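Local structure of chorismatase (Streptomyces hygroscopicus, 4BPS) at residues 58-62 / 100-104; 162-167 / 222-226; 200-206 / 227-233; 295-301 / 335-341. The protein hydrolyses chorismate to pyruvate and a dihydroxycyclohexadiene carboxylic acid, a step in the biosynthesis of the immunosuppressant polyketides FK506 and FK520. One frame throughout, in Å; residues are numbered along the deposited sequence. Where two conformers were deposited one is given.

Contact 1 (58-62 / 100-104); sequences PRTAV and FGVVR
Arg104 NH1 is gripped by two oxygens of strand 58-62: Ala61 O lies 2.8 Å from NH1, and the hydroxyl OG1 of Thr60 lies 2.9 Å from the same nitrogen. The two acceptors meet the edge of the guanidinium differently. Thr60 OG1 lies close to its plane, whereas Ala61 O is somewhat tilted from that plane and receives the N-H from above its own carbonyl plane; both bonds are bent. A threonine suits the place because its hydroxyl can accept from the arginine while giving its hydrogen to Asp50 O. Arg104 NH2 goes on to Gly187 O, so partners on both terminal nitrogens limit the turning of the group.

Thr60 also has an apolar side. With OG1 anti to the backbone N (chi1 -160°), CG2 is left to face Val102, and in the deposited conformer described here it lies 3.6 Å from Val102 CG1. Val102 CG2 meets Pro58 CB at 3.9 Å, so this beta-branched residue sets one methyl against each of two neighbours. Pro58 CG comes up to the edge of the Phe100 ring, 4.1 Å from CD2. The ring also meets that of Trp76.

Backbone bonds run from each strand to its own sheet mates, 58-62 pairing with strand 38-44. The segment axes pass 7.0 Å apart at 40°, and the space between them is filled mainly by side chains, as is characteristic of two beta-sheets layered face to face.

Contact 2 (162-167 / 222-226); sequences RAQALD and RPPVF. With 3EB (3-(2-carboxyethyl)benzoic acid), chain B.
Arg162 passes one face of its guanidinium over the carbonyl O of Val225 and offers its edge to the bound 3-(2-carboxyethyl)benzoic acid. There it makes a bidentate pair of hydrogen bonds with the benzoate: NH1 to OAD is 2.8 Å and almost straight (177°), and NH2 to OAB is also 2.8 Å. The third nitrogen, NE, reaches Pro223 O through a water. Arginine fits because it can satisfy both carboxylate oxygens and still spare NE for that water. Farther out, Asp167 OD2 and Arg222 NH1 form a long salt bridge of 3.5 Å, less certain because Arg222 has two conformers.

Helix 154-169 and loop 222-226 thus form one end of the chorismatase substrate pocket, where Pro224 also packs on Tyr155 and Tyr215.

Van der Waals contacts complete the joint. Val225 CG1 lies 3.8 Å from Arg162 NE and close to its CD, while Val225 CG2 meets Leu166 CD2 at 4.2 Å. Phe226 presents a ring face nearly parallel to the ligand ring, CE1 lying 3.3 Å from CAN and CAH sitting over the ring centre. With a serine in place of Phe226, the ligand ring would probably lose this flat support and be set free to tilt.

Contact 3 (200-206 / 227-233); sequences VRINIEN and ARATWLG. With 3EB (3-(2-carboxyethyl)benzoic acid), chain B.
A classic beta bulge, in which two residues, Arg228 and Ala229, stand opposite the single Ile204, marks the pocket end of the antiparallel pair formed by strands 201-204 and 229-232. Ile204 O accepts from two amides here, Arg228 N at 2.9 Å and Ala229 N at 3.1 Å. Beyond the bulge the regular pairing holds, Ile202 and Trp231 exchanging both backbone bonds, and Gly233 N closing on Val200 O. Glycine suits that end because its positive phi (104°) would press a side chain against the preceding carbonyl.

The Asn203 and Thr230 side chains lie alongside each other on one sheet face, and Thr230 OG1 donates to Asn203 OD1 over 2.9 Å. Each polar group has a further partner: Thr230 OG1 takes Ala178 N, and Asn203 ND2 gives to Ala174 O. Arg201 lays its methylene groups against Thr230 CG2 and Leu232 CD1, its CG lying 3.8 Å from CD1, before NH1 reaches Leu134 O.

The bulge lies where this sheet of the YjgF-like fold reaches the substrate pocket. Arg228, a substrate-binding residue, extends from it and gives NH1 to the ligand oxygen OXT at 2.8 Å, in the guanidinium plane; NH2 holds Tyr215 OH. Glu205 OE1 does not touch the guanidinium, but a water joins it to Arg228 NE, and Thr211 OG1 is a further partner of OE1.

On the other face, Ile204 CD1 rests 4.2 Å from Trp231 CB. Val200 CG1 meets the indole edge 3.9 Å from CD1, while Trp231 NE1 bonds to Gly233 O.

Contact 4 (295-301 / 335-341); sequences HLKVYVR and LLVEIEG. With 3EB (3-(2-carboxyethyl)benzoic acid), chain B.
Strands 296-300 and 337-341 run antiparallel, their axes 4.6 Å apart at 167°, with Lys297-Glu340 and Tyr299-Glu338 as hydrogen-bonded pairs. Glu340 ties the polar face together. Its CG takes the position between the backbone N and the carbonyl carbon (chi1 65°), which brings the carboxylate to both neighbours: OE2 meets Lys297 NZ in a 2.9 Å salt bridge, and OE1 accepts from Tyr299 OH at 2.7 Å. Both donors approach from above the carboxylate plane. Trp138 NE1 and Thr180 OG1 add bonds to this buried acid, and Lys297 also pairs with Glu74.

The same face belongs to the chorismatase active site: Glu338, the proton acceptor, holds OE2 3.2 Å from ligand atom CA. Replacing Glu340 by an alanine would probably leave Tyr299 OH without its acceptor and Lys297 with Glu74 as its main counter-charge, and the phenol beside Glu338 free to shift.

Branched aliphatic residues suit the opposite face, which packs on helices 259-274 and 306-314. Val298 CG2 lies 4.0 Å from Ile339 CG2, and from the strand end Leu296 CD2 comes within 3.7 Å of that methyl. Arg301 NE gives to Leu335 O, in the guanidinium plane at 2.9 Å, and NH2 to Asn145 OD1.

Overall arrangement
Following the chain from the N terminus, contact 1 closes first, across 37 residues that are about half strand, and joins the sheet of strand 57-62 to that of strand 98-105. Contacts 2 and 3 then cross: 162-167 reaches over 54 residues, past 200-206, to the loop 222-226, and 227-233 follows directly to pair with 200-206, closing 20 residues that are neither helix nor strand. They touch, Phe226 O lying 4.2 Å from Glu205 OE2. Contact 4 closes last, over 33 residues, in the same seven-stranded sheet as contact 3. Contacts 2, 3 and 4 converge on the bound ligand, whereas the centre of contact 1 lies about 20 to 23 Å from their centres.

Contact 1 (58-62 / 100-104)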
# COMPACT_ATOMS: atom_id res chain seq x y z
N PRO A 58 13.77 9.73 0.31
CA PRO A 58 13.81 8.44 -0.40
C PRO A 58 12.98 8.51 -1.66
O PRO A 58 11.87 9.06 -1.65
CB PRO A 58 13.17 7.47 0.60
CG PRO A 58 13.40 8.07 1.92
CD PRO A 58 13.39 9.56 1.72
N ARG A 59 13.49 7.88 -2.72
CA ARG A 59 12.79 7.86 -3.99
C ARG A 59 13.05 6.57 -4.73
O ARG A 59 14.16 6.03 -4.69
CB ARG A 59 13.30 9.04 -4.84
CG ARG A 59 12.82 9.09 -6.26
CD ARG A 59 13.89 8.50 -7.17
NE ARG A 59 13.48 8.51 -8.57
CZ ARG A 59 14.31 8.36 -9.59
NH1 ARG A 59 15.61 8.22 -9.37
NH2 ARG A 59 13.84 8.40 -10.83
N THR A 60 12.03 6.08 -5.44
CA THR A 60 12.25 5.04 -6.42
C THR A 60 11.12 5.11 -7.44
O THR A 60 10.10 5.73 -7.19
CB THR A 60 12.33 3.64 -5.78
OG1 THR A 60 12.99 2.72 -6.67
CG2 THR A 60 10.96 3.06 -5.44
N ALA A 61 11.31 4.44 -8.58
CA ALA A 61 10.28 4.31 -9.59
C ALA A 61 9.84 2.87 -9.67
O ALA A 61 10.69 1.96 -9.65
CB ALA A 61 10.79 4.78 -10.94
N VAL A 62 8.53 2.66 -9.76
CA VAL A 62 7.99 1.31 -9.92
C VAL A 62 7.19 1.23 -11.22
O VAL A 62 6.60 2.22 -11.68
CB VAL A 62 7.10 0.89 -8.70
CG1 VAL A 62 7.98 0.69 -7.47
CG2 VAL A 62 5.97 1.92 -8.44
N PHE A 100 9.34 7.17 6.97
CA PHE A 100 9.01 6.67 5.63
C PHE A 100 10.23 5.92 5.10
O PHE A 100 11.33 6.44 5.17
CB PHE A 100 8.69 7.85 4.70
CG PHE A 100 8.41 7.46 3.27
CD1 PHE A 100 7.16 7.00 2.91
CD2 PHE A 100 9.37 7.57 2.29
CE1 PHE A 100 6.88 6.65 1.58
CE2 PHE A 100 9.09 7.21 0.97
CZ PHE A 100 7.86 6.75 0.63
N GLY A 101 10.02 4.73 4.54
CA GLY A 101 11.11 3.97 3.96
C GLY A 101 10.72 3.28 2.67
O GLY A 101 9.54 2.97 2.42
N VAL A 102 11.73 3.00 1.85
CA VAL A 102 11.57 2.34 0.58
C VAL A 102 12.75 1.40 0.37
O VAL A 102 13.88 1.78 0.64
CB VAL A 102 11.65 3.44 -0.55
CG1 VAL A 102 11.51 2.83 -1.92
CG2 VAL A 102 10.66 4.59 -0.32
N VAL A 103 12.48 0.19 -0.13
CA VAL A 103 13.53 -0.80 -0.33
C VAL A 103 13.06 -1.75 -1.43
O VAL A 103 11.86 -1.96 -1.61
CB VAL A 103 13.81 -1.57 0.98
CG1 VAL A 103 12.56 -2.24 1.56
CG2 VAL A 103 14.94 -2.57 0.82
N ARG A 104 13.98 -2.32 -2.20
CA ARG A 104 13.58 -3.27 -3.22
C ARG A 104 14.60 -4.38 -3.40
O ARG A 104 15.75 -4.26 -2.97
CB ARG A 104 13.29 -2.53 -4.54
CG ARG A 104 14.50 -1.92 -5.22
CD ARG A 104 14.13 -0.92 -6.30
NE ARG A 104 13.36 -1.58 -7.35
CZ ARG A 104 12.32 -1.05 -8.00
NH1 ARG A 104 11.97 0.22 -7.82
NH2 ARG A 104 11.67 -1.79 -8.87

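Contact 2 (162-167 / 222-226)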
# COMPACT_ATOMS: atom_id res chain seq x y z
N ARG A 162 7.23 -12.99 3.21
CA ARG A 162 6.70 -12.06 4.19
C ARG A 162 6.36 -12.77 5.50
O ARG A 162 6.73 -12.33 6.58
CB ARG A 162 5.50 -11.32 3.60
CG ARG A 162 4.78 -10.44 4.60
CD ARG A 162 3.73 -9.53 3.95
NE ARG A 162 2.68 -10.30 3.26
CZ ARG A 162 1.73 -9.76 2.50
NH1 ARG A 162 1.66 -8.43 2.31
NH2 ARG A 162 0.85 -10.56 1.89
N ALA A 163 5.67 -13.91 5.39
CA ALA A 163 5.27 -14.67 6.57
C ALA A 163 6.50 -15.12 7.35
O ALA A 163 6.50 -15.09 8.59
CB ALA A 163 4.39 -15.86 6.17
N GLN A 164 7.53 -15.58 6.64
CA GLN A 164 8.76 -16.02 7.30
C GLN A 164 9.40 -14.88 8.08
O GLN A 164 9.90 -15.10 9.20
CB GLN A 164 9.74 -16.60 6.28
CG GLN A 164 11.01 -17.17 6.89
CD GLN A 164 11.94 -17.69 5.83
OE1 GLN A 164 11.52 -18.46 4.96
NE2 GLN A 164 13.22 -17.29 5.89
N ALA A 165 9.41 -13.68 7.51
CA ALA A 165 9.99 -12.53 8.21
C ALA A 165 9.23 -12.23 9.51
O ALA A 165 9.85 -11.84 10.49
CB ALA A 165 10.03 -11.31 7.33
N LEU A 166 7.90 -12.37 9.51
CA LEU A 166 7.20 -12.11 10.76
C LEU A 166 7.67 -13.09 11.83
O LEU A 166 7.89 -12.71 12.98
CB LEU A 166 5.67 -12.20 10.62
CG LEU A 166 4.94 -10.92 10.17
CD1 LEU A 166 5.11 -10.60 8.70
CD2 LEU A 166 3.45 -11.05 10.50
N ASP A 167 7.83 -14.36 11.47
CA ASP A 167 8.33 -15.32 12.45
C ASP A 167 9.76 -14.99 12.90
O ASP A 167 10.09 -15.14 14.07
CB ASP A 167 8.31 -16.73 11.87
CG ASP A 167 6.91 -17.23 11.63
OD1 ASP A 167 5.96 -16.70 12.26
OD2 ASP A 167 6.75 -18.15 10.80
N ARG A 222 1.50 -20.17 2.33
CA ARG A 222 1.41 -19.28 3.49
C ARG A 222 0.43 -18.17 3.15
O ARG A 222 0.48 -17.59 2.07
CB ARG A 222 2.77 -18.66 3.87
CG ARG A 222 3.85 -19.65 4.32
CD ARG A 222 3.67 -20.29 5.72
NE ARG A 222 3.40 -19.40 6.87
CZ ARG A 222 4.29 -18.90 7.74
NH1 ARG A 222 5.60 -19.10 7.63
NH2 ARG A 222 3.86 -18.13 8.75
N PRO A 223 -0.47 -17.85 4.09
CA PRO A 223 -1.48 -16.82 3.78
C PRO A 223 -0.87 -15.43 3.72
O PRO A 223 0.20 -15.16 4.29
CB PRO A 223 -2.45 -16.92 4.96
CG PRO A 223 -1.63 -17.43 6.06
CD PRO A 223 -0.65 -18.40 5.44
N PRO A 224 -1.56 -14.53 3.03
CA PRO A 224 -1.23 -13.11 3.16
C PRO A 224 -1.45 -12.64 4.58
O PRO A 224 -2.10 -13.33 5.37
CB PRO A 224 -2.18 -12.41 2.18
CG PRO A 224 -3.10 -13.44 1.67
CD PRO A 224 -2.82 -14.75 2.30
N VAL A 225 -0.89 -11.48 4.91
CA VAL A 225 -1.13 -10.87 6.22
C VAL A 225 -1.16 -9.37 6.04
O VAL A 225 -0.27 -8.80 5.43
CB VAL A 225 -0.05 -11.31 7.24
CG1 VAL A 225 1.38 -11.01 6.75
CG2 VAL A 225 -0.29 -10.67 8.59
N PHE A 226 -2.24 -8.76 6.54
CA PHE A 226 -2.45 -7.31 6.45
C PHE A 226 -3.81 -6.97 7.05
O PHE A 226 -4.74 -7.79 7.01
CB PHE A 226 -2.36 -6.74 5.01
CG PHE A 226 -3.32 -7.35 4.02
CD1 PHE A 226 -2.98 -8.48 3.28
CD2 PHE A 226 -4.56 -6.78 3.81
CE1 PHE A 226 -3.85 -9.02 2.37
CE2 PHE A 226 -5.45 -7.32 2.91
CZ PHE A 226 -5.10 -8.46 2.20
C 3EB B . -7.24 -9.53 -0.89
O 3EB B . -6.69 -10.56 -0.47
CA 3EB B . -6.87 -8.91 -2.21
OAB 3EB B . -0.74 -9.28 -0.07
OAD 3EB B . -0.32 -7.26 0.73
CAE 3EB B . -5.03 -6.82 -0.97
CAF 3EB B . -4.25 -6.03 -0.14
CAG 3EB B . -4.54 -8.03 -1.47
CAH 3EB B . -2.96 -6.42 0.19
CAL 3EB B . -1.08 -8.10 0.12
CAM 3EB B . -3.24 -8.41 -1.12
CAN 3EB B . -2.45 -7.63 -0.28
OXT 3EB B . -8.20 -8.95 -0.26
C2 3EB B . -5.34 -8.89 -2.43
O HOH W 1 2.30 -13.24 3.68

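Contact 3 (200-206 / 227-233)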
# COMPACT_ATOMS: atom_id res chain seq x y z
N VAL A 200 -1.12 6.29 18.61
CA VAL A 200 -2.28 5.50 18.24
C VAL A 200 -2.08 4.89 16.85
O VAL A 200 -1.84 5.61 15.88
CB VAL A 200 -3.53 6.40 18.21
CG1 VAL A 200 -4.77 5.58 17.85
CG2 VAL A 200 -3.70 7.12 19.54
N ARG A 201 -2.20 3.56 16.77
CA ARG A 201 -2.15 2.86 15.50
C ARG A 201 -3.14 1.72 15.66
O ARG A 201 -2.89 0.75 16.38
CB ARG A 201 -0.73 2.34 15.21
CG ARG A 201 -0.55 1.70 13.81
CD ARG A 201 -1.06 0.23 13.70
NE ARG A 201 -0.73 -0.67 14.83
CZ ARG A 201 0.43 -1.31 14.95
NH1 ARG A 201 1.35 -1.20 13.98
NH2 ARG A 201 0.69 -2.15 15.97
N ILE A 202 -4.31 1.87 15.03
CA ILE A 202 -5.42 0.92 15.20
C ILE A 202 -5.65 0.21 13.87
O ILE A 202 -6.01 0.83 12.88
CB ILE A 202 -6.71 1.63 15.65
CG1 ILE A 202 -6.51 2.32 17.01
CG2 ILE A 202 -7.86 0.62 15.73
CD1 ILE A 202 -7.63 3.31 17.36
N ASN A 203 -5.43 -1.10 13.85
CA ASN A 203 -5.68 -1.89 12.65
C ASN A 203 -7.15 -2.29 12.62
O ASN A 203 -7.72 -2.69 13.64
CB ASN A 203 -4.73 -3.07 12.59
CG ASN A 203 -3.31 -2.64 12.35
OD1 ASN A 203 -3.06 -1.65 11.67
ND2 ASN A 203 -2.36 -3.36 12.93
N ILE A 204 -7.74 -2.19 11.44
CA ILE A 204 -9.17 -2.32 11.26
C ILE A 204 -9.47 -3.43 10.28
O ILE A 204 -8.88 -3.51 9.19
CB ILE A 204 -9.75 -0.97 10.74
CG1 ILE A 204 -9.47 0.13 11.78
CG2 ILE A 204 -11.24 -1.08 10.47
CD1 ILE A 204 -9.46 1.55 11.21
N GLU A 205 -10.42 -4.29 10.66
CA GLU A 205 -10.92 -5.35 9.78
C GLU A 205 -12.25 -4.95 9.15
O GLU A 205 -12.87 -3.94 9.53
CB GLU A 205 -11.07 -6.67 10.55
CG GLU A 205 -9.73 -7.22 11.04
CD GLU A 205 -8.77 -7.51 9.89
OE1 GLU A 205 -9.05 -8.43 9.07
OE2 GLU A 205 -7.74 -6.81 9.79
N ASN A 206 -12.70 -5.75 8.18
CA ASN A 206 -13.96 -5.53 7.43
C ASN A 206 -14.90 -6.64 7.82
O ASN A 206 -14.57 -7.79 7.61
CB ASN A 206 -13.65 -5.63 5.91
CG ASN A 206 -14.90 -5.58 4.98
OD1 ASN A 206 -16.02 -5.95 5.34
ND2 ASN A 206 -14.65 -5.11 3.75
N ALA A 227 -3.93 -5.73 7.53
CA ALA A 227 -5.21 -5.20 7.99
C ALA A 227 -5.98 -4.61 6.82
O ALA A 227 -5.38 -4.28 5.79
CB ALA A 227 -4.98 -4.13 9.03
N ARG A 228 -7.29 -4.40 6.97
CA ARG A 228 -8.10 -3.84 5.88
C ARG A 228 -8.04 -2.29 5.85
O ARG A 228 -8.28 -1.67 4.79
CB ARG A 228 -9.54 -4.37 5.94
CG ARG A 228 -9.60 -5.88 5.89
CD ARG A 228 -9.11 -6.42 4.56
NE ARG A 228 -8.94 -7.87 4.61
CZ ARG A 228 -8.77 -8.62 3.53
NH1 ARG A 228 -8.76 -8.08 2.32
NH2 ARG A 228 -8.62 -9.94 3.67
N ALA A 229 -7.68 -1.68 6.97
CA ALA A 229 -7.40 -0.22 7.06
C ALA A 229 -6.62 -0.01 8.36
O ALA A 229 -6.58 -0.92 9.21
CB ALA A 229 -8.69 0.58 7.06
N THR A 230 -6.00 1.16 8.51
CA THR A 230 -5.32 1.52 9.73
C THR A 230 -5.63 2.97 10.06
O THR A 230 -5.49 3.84 9.18
CB THR A 230 -3.79 1.35 9.59
OG1 THR A 230 -3.51 -0.04 9.34
CG2 THR A 230 -3.03 1.82 10.83
N TRP A 231 -6.04 3.22 11.30
CA TRP A 231 -6.15 4.58 11.82
C TRP A 231 -4.82 4.93 12.50
O TRP A 231 -4.37 4.19 13.38
CB TRP A 231 -7.30 4.70 12.85
CG TRP A 231 -7.28 6.07 13.45
CD1 TRP A 231 -6.56 6.49 14.55
CD2 TRP A 231 -7.90 7.25 12.92
NE1 TRP A 231 -6.73 7.86 14.74
CE2 TRP A 231 -7.55 8.34 13.75
CE3 TRP A 231 -8.73 7.48 11.82
CZ2 TRP A 231 -8.01 9.63 13.51
CZ3 TRP A 231 -9.17 8.77 11.59
CH2 TRP A 231 -8.82 9.82 12.43
N LEU A 232 -4.24 6.06 12.13
CA LEU A 232 -2.95 6.48 12.68
C LEU A 232 -3.05 7.87 13.24
O LEU A 232 -3.41 8.81 12.52
CB LEU A 232 -1.85 6.47 11.60
CG LEU A 232 -0.41 6.60 12.13
CD1 LEU A 232 0.02 5.31 12.79
CD2 LEU A 232 0.55 7.02 11.02
N GLY A 233 -2.67 8.05 14.51
CA GLY A 233 -2.52 9.40 15.06
C GLY A 233 -3.66 9.80 15.97
O GLY A 233 -4.56 9.03 16.28
C 3EB B . -7.24 -9.53 -0.89
O 3EB B . -6.69 -10.56 -0.47
CA 3EB B . -6.87 -8.91 -2.21
OAB 3EB B . -0.74 -9.28 -0.07
OAD 3EB B . -0.32 -7.26 0.73
CAE 3EB B . -5.03 -6.82 -0.97
CAF 3EB B . -4.25 -6.03 -0.14
CAG 3EB B . -4.54 -8.03 -1.47
CAH 3EB B . -2.96 -6.42 0.19
CAL 3EB B . -1.08 -8.10 0.12
CAM 3EB B . -3.24 -8.41 -1.12
CAN 3EB B . -2.45 -7.63 -0.28
OXT 3EB B . -8.20 -8.95 -0.26
C2 3EB B . -5.34 -8.89 -2.43
O HOH W 2 -7.37 -8.69 6.91

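Contact 4 (295-301 / 335-341)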
# COMPACT_ATOMS: atom_id res chain seq x y z
N HIS A 295 -6.79 10.68 -2.70
CA HIS A 295 -5.52 10.09 -3.10
C HIS A 295 -5.66 8.60 -3.34
O HIS A 295 -4.96 7.75 -2.78
CB HIS A 295 -4.39 10.49 -2.15
CG HIS A 295 -4.19 11.97 -2.14
ND1 HIS A 295 -4.76 12.78 -1.18
CD2 HIS A 295 -3.64 12.79 -3.07
CE1 HIS A 295 -4.52 14.05 -1.51
NE2 HIS A 295 -3.84 14.08 -2.64
N LEU A 296 -6.60 8.30 -4.22
CA LEU A 296 -6.91 6.93 -4.58
C LEU A 296 -6.08 6.45 -5.75
O LEU A 296 -5.88 7.19 -6.72
CB LEU A 296 -8.39 6.78 -4.93
CG LEU A 296 -9.35 7.14 -3.79
CD1 LEU A 296 -9.97 8.52 -3.97
CD2 LEU A 296 -10.45 6.09 -3.68
N LYS A 297 -5.62 5.21 -5.66
CA LYS A 297 -5.05 4.50 -6.79
C LYS A 297 -5.98 3.34 -7.12
O LYS A 297 -6.40 2.61 -6.22
CB LYS A 297 -3.63 4.01 -6.50
CG LYS A 297 -2.66 5.21 -6.44
CD LYS A 297 -1.61 5.09 -5.36
CE LYS A 297 -0.74 3.90 -5.58
NZ LYS A 297 0.06 3.57 -4.34
N VAL A 298 -6.28 3.21 -8.41
CA VAL A 298 -7.20 2.21 -8.91
C VAL A 298 -6.40 1.34 -9.90
O VAL A 298 -6.00 1.82 -10.95
CB VAL A 298 -8.42 2.88 -9.61
CG1 VAL A 298 -9.36 1.81 -10.16
CG2 VAL A 298 -9.15 3.80 -8.64
N TYR A 299 -6.15 0.09 -9.50
CA TYR A 299 -5.36 -0.82 -10.29
C TYR A 299 -6.29 -1.66 -11.13
O TYR A 299 -7.26 -2.21 -10.60
CB TYR A 299 -4.56 -1.73 -9.37
CG TYR A 299 -3.72 -1.02 -8.33
CD1 TYR A 299 -2.51 -0.41 -8.66
CD2 TYR A 299 -4.10 -1.01 -6.98
CE1 TYR A 299 -1.71 0.19 -7.70
CE2 TYR A 299 -3.30 -0.42 -6.00
CZ TYR A 299 -2.10 0.18 -6.37
OH TYR A 299 -1.26 0.75 -5.45
N VAL A 300 -6.02 -1.74 -12.44
CA VAL A 300 -6.92 -2.41 -13.37
C VAL A 300 -6.12 -3.36 -14.24
O VAL A 300 -5.14 -2.97 -14.87
CB VAL A 300 -7.64 -1.38 -14.29
CG1 VAL A 300 -8.62 -2.07 -15.20
CG2 VAL A 300 -8.37 -0.31 -13.43
N ARG A 301 -6.55 -4.63 -14.26
CA ARG A 301 -5.78 -5.67 -14.94
C ARG A 301 -5.73 -5.51 -16.46
O ARG A 301 -4.65 -5.68 -17.07
CB ARG A 301 -6.37 -7.04 -14.59
CG ARG A 301 -5.74 -8.22 -15.36
CD ARG A 301 -6.29 -9.55 -14.89
NE ARG A 301 -5.96 -9.82 -13.49
CZ ARG A 301 -4.80 -10.33 -13.08
NH1 ARG A 301 -3.85 -10.68 -13.94
NH2 ARG A 301 -4.58 -10.46 -11.76
N LEU A 335 -8.88 -11.62 -9.95
CA LEU A 335 -9.20 -10.26 -9.54
C LEU A 335 -8.82 -9.32 -10.66
O LEU A 335 -7.72 -9.40 -11.22
CB LEU A 335 -8.51 -9.90 -8.22
CG LEU A 335 -8.99 -10.73 -7.02
CD1 LEU A 335 -8.11 -10.44 -5.81
CD2 LEU A 335 -10.47 -10.48 -6.69
N LEU A 336 -9.74 -8.41 -10.97
CA LEU A 336 -9.65 -7.58 -12.16
C LEU A 336 -9.41 -6.11 -11.86
O LEU A 336 -9.10 -5.32 -12.78
CB LEU A 336 -10.96 -7.70 -12.95
CG LEU A 336 -11.36 -9.14 -13.30
CD1 LEU A 336 -12.74 -9.18 -13.92
CD2 LEU A 336 -10.33 -9.77 -14.22
N VAL A 337 -9.60 -5.71 -10.60
CA VAL A 337 -9.54 -4.31 -10.20
C VAL A 337 -9.36 -4.24 -8.70
O VAL A 337 -9.87 -5.11 -7.96
CB VAL A 337 -10.84 -3.57 -10.62
CG1 VAL A 337 -12.12 -4.25 -10.07
CG2 VAL A 337 -10.78 -2.08 -10.22
N GLU A 338 -8.62 -3.24 -8.22
CA GLU A 338 -8.57 -2.95 -6.79
C GLU A 338 -8.42 -1.45 -6.60
O GLU A 338 -7.93 -0.75 -7.49
CB GLU A 338 -7.37 -3.59 -6.11
CG GLU A 338 -7.50 -5.05 -5.91
CD GLU A 338 -6.36 -5.58 -5.07
OE1 GLU A 338 -5.25 -4.95 -5.10
OE2 GLU A 338 -6.52 -6.59 -4.39
N ILE A 339 -8.83 -0.96 -5.43
CA ILE A 339 -8.77 0.44 -5.11
C ILE A 339 -8.19 0.63 -3.71
O ILE A 339 -8.61 -0.06 -2.78
CB ILE A 339 -10.17 1.08 -5.16
CG1 ILE A 339 -10.88 0.77 -6.48
CG2 ILE A 339 -10.09 2.59 -4.95
CD1 ILE A 339 -11.99 -0.21 -6.37
N GLU A 340 -7.23 1.56 -3.58
CA GLU A 340 -6.74 1.99 -2.28
C GLU A 340 -6.97 3.50 -2.16
O GLU A 340 -7.20 4.19 -3.15
CB GLU A 340 -5.25 1.67 -2.11
CG GLU A 340 -4.35 2.42 -3.06
CD GLU A 340 -2.87 2.12 -2.84
OE1 GLU A 340 -2.46 0.96 -3.03
OE2 GLU A 340 -2.11 3.06 -2.45
N GLY A 341 -6.82 4.03 -0.95
CA GLY A 341 -6.91 5.45 -0.75
C GLY A 341 -6.80 5.77 0.74
O GLY A 341 -6.50 4.90 1.55
C 3EB B . -7.24 -9.53 -0.89
O 3EB B . -6.69 -10.56 -0.47
CA 3EB B . -6.87 -8.91 -2.21
OAB 3EB B . -0.74 -9.28 -0.07
OAD 3EB B . -0.32 -7.26 0.73
CAE 3EB B . -5.03 -6.82 -0.97
CAF 3EB B . -4.25 -6.03 -0.14
CAG 3EB B . -4.54 -8.03 -1.47
CAH 3EB B . -2.96 -6.42 0.19
CAL 3EB B . -1.08 -8.10 0.12
CAM 3EB B . -3.24 -8.41 -1.12
CAN 3EB B . -2.45 -7.63 -0.28
OXT 3EB B . -8.20 -8.95 -0.26
C2 3EB B . -5.34 -8.89 -2.43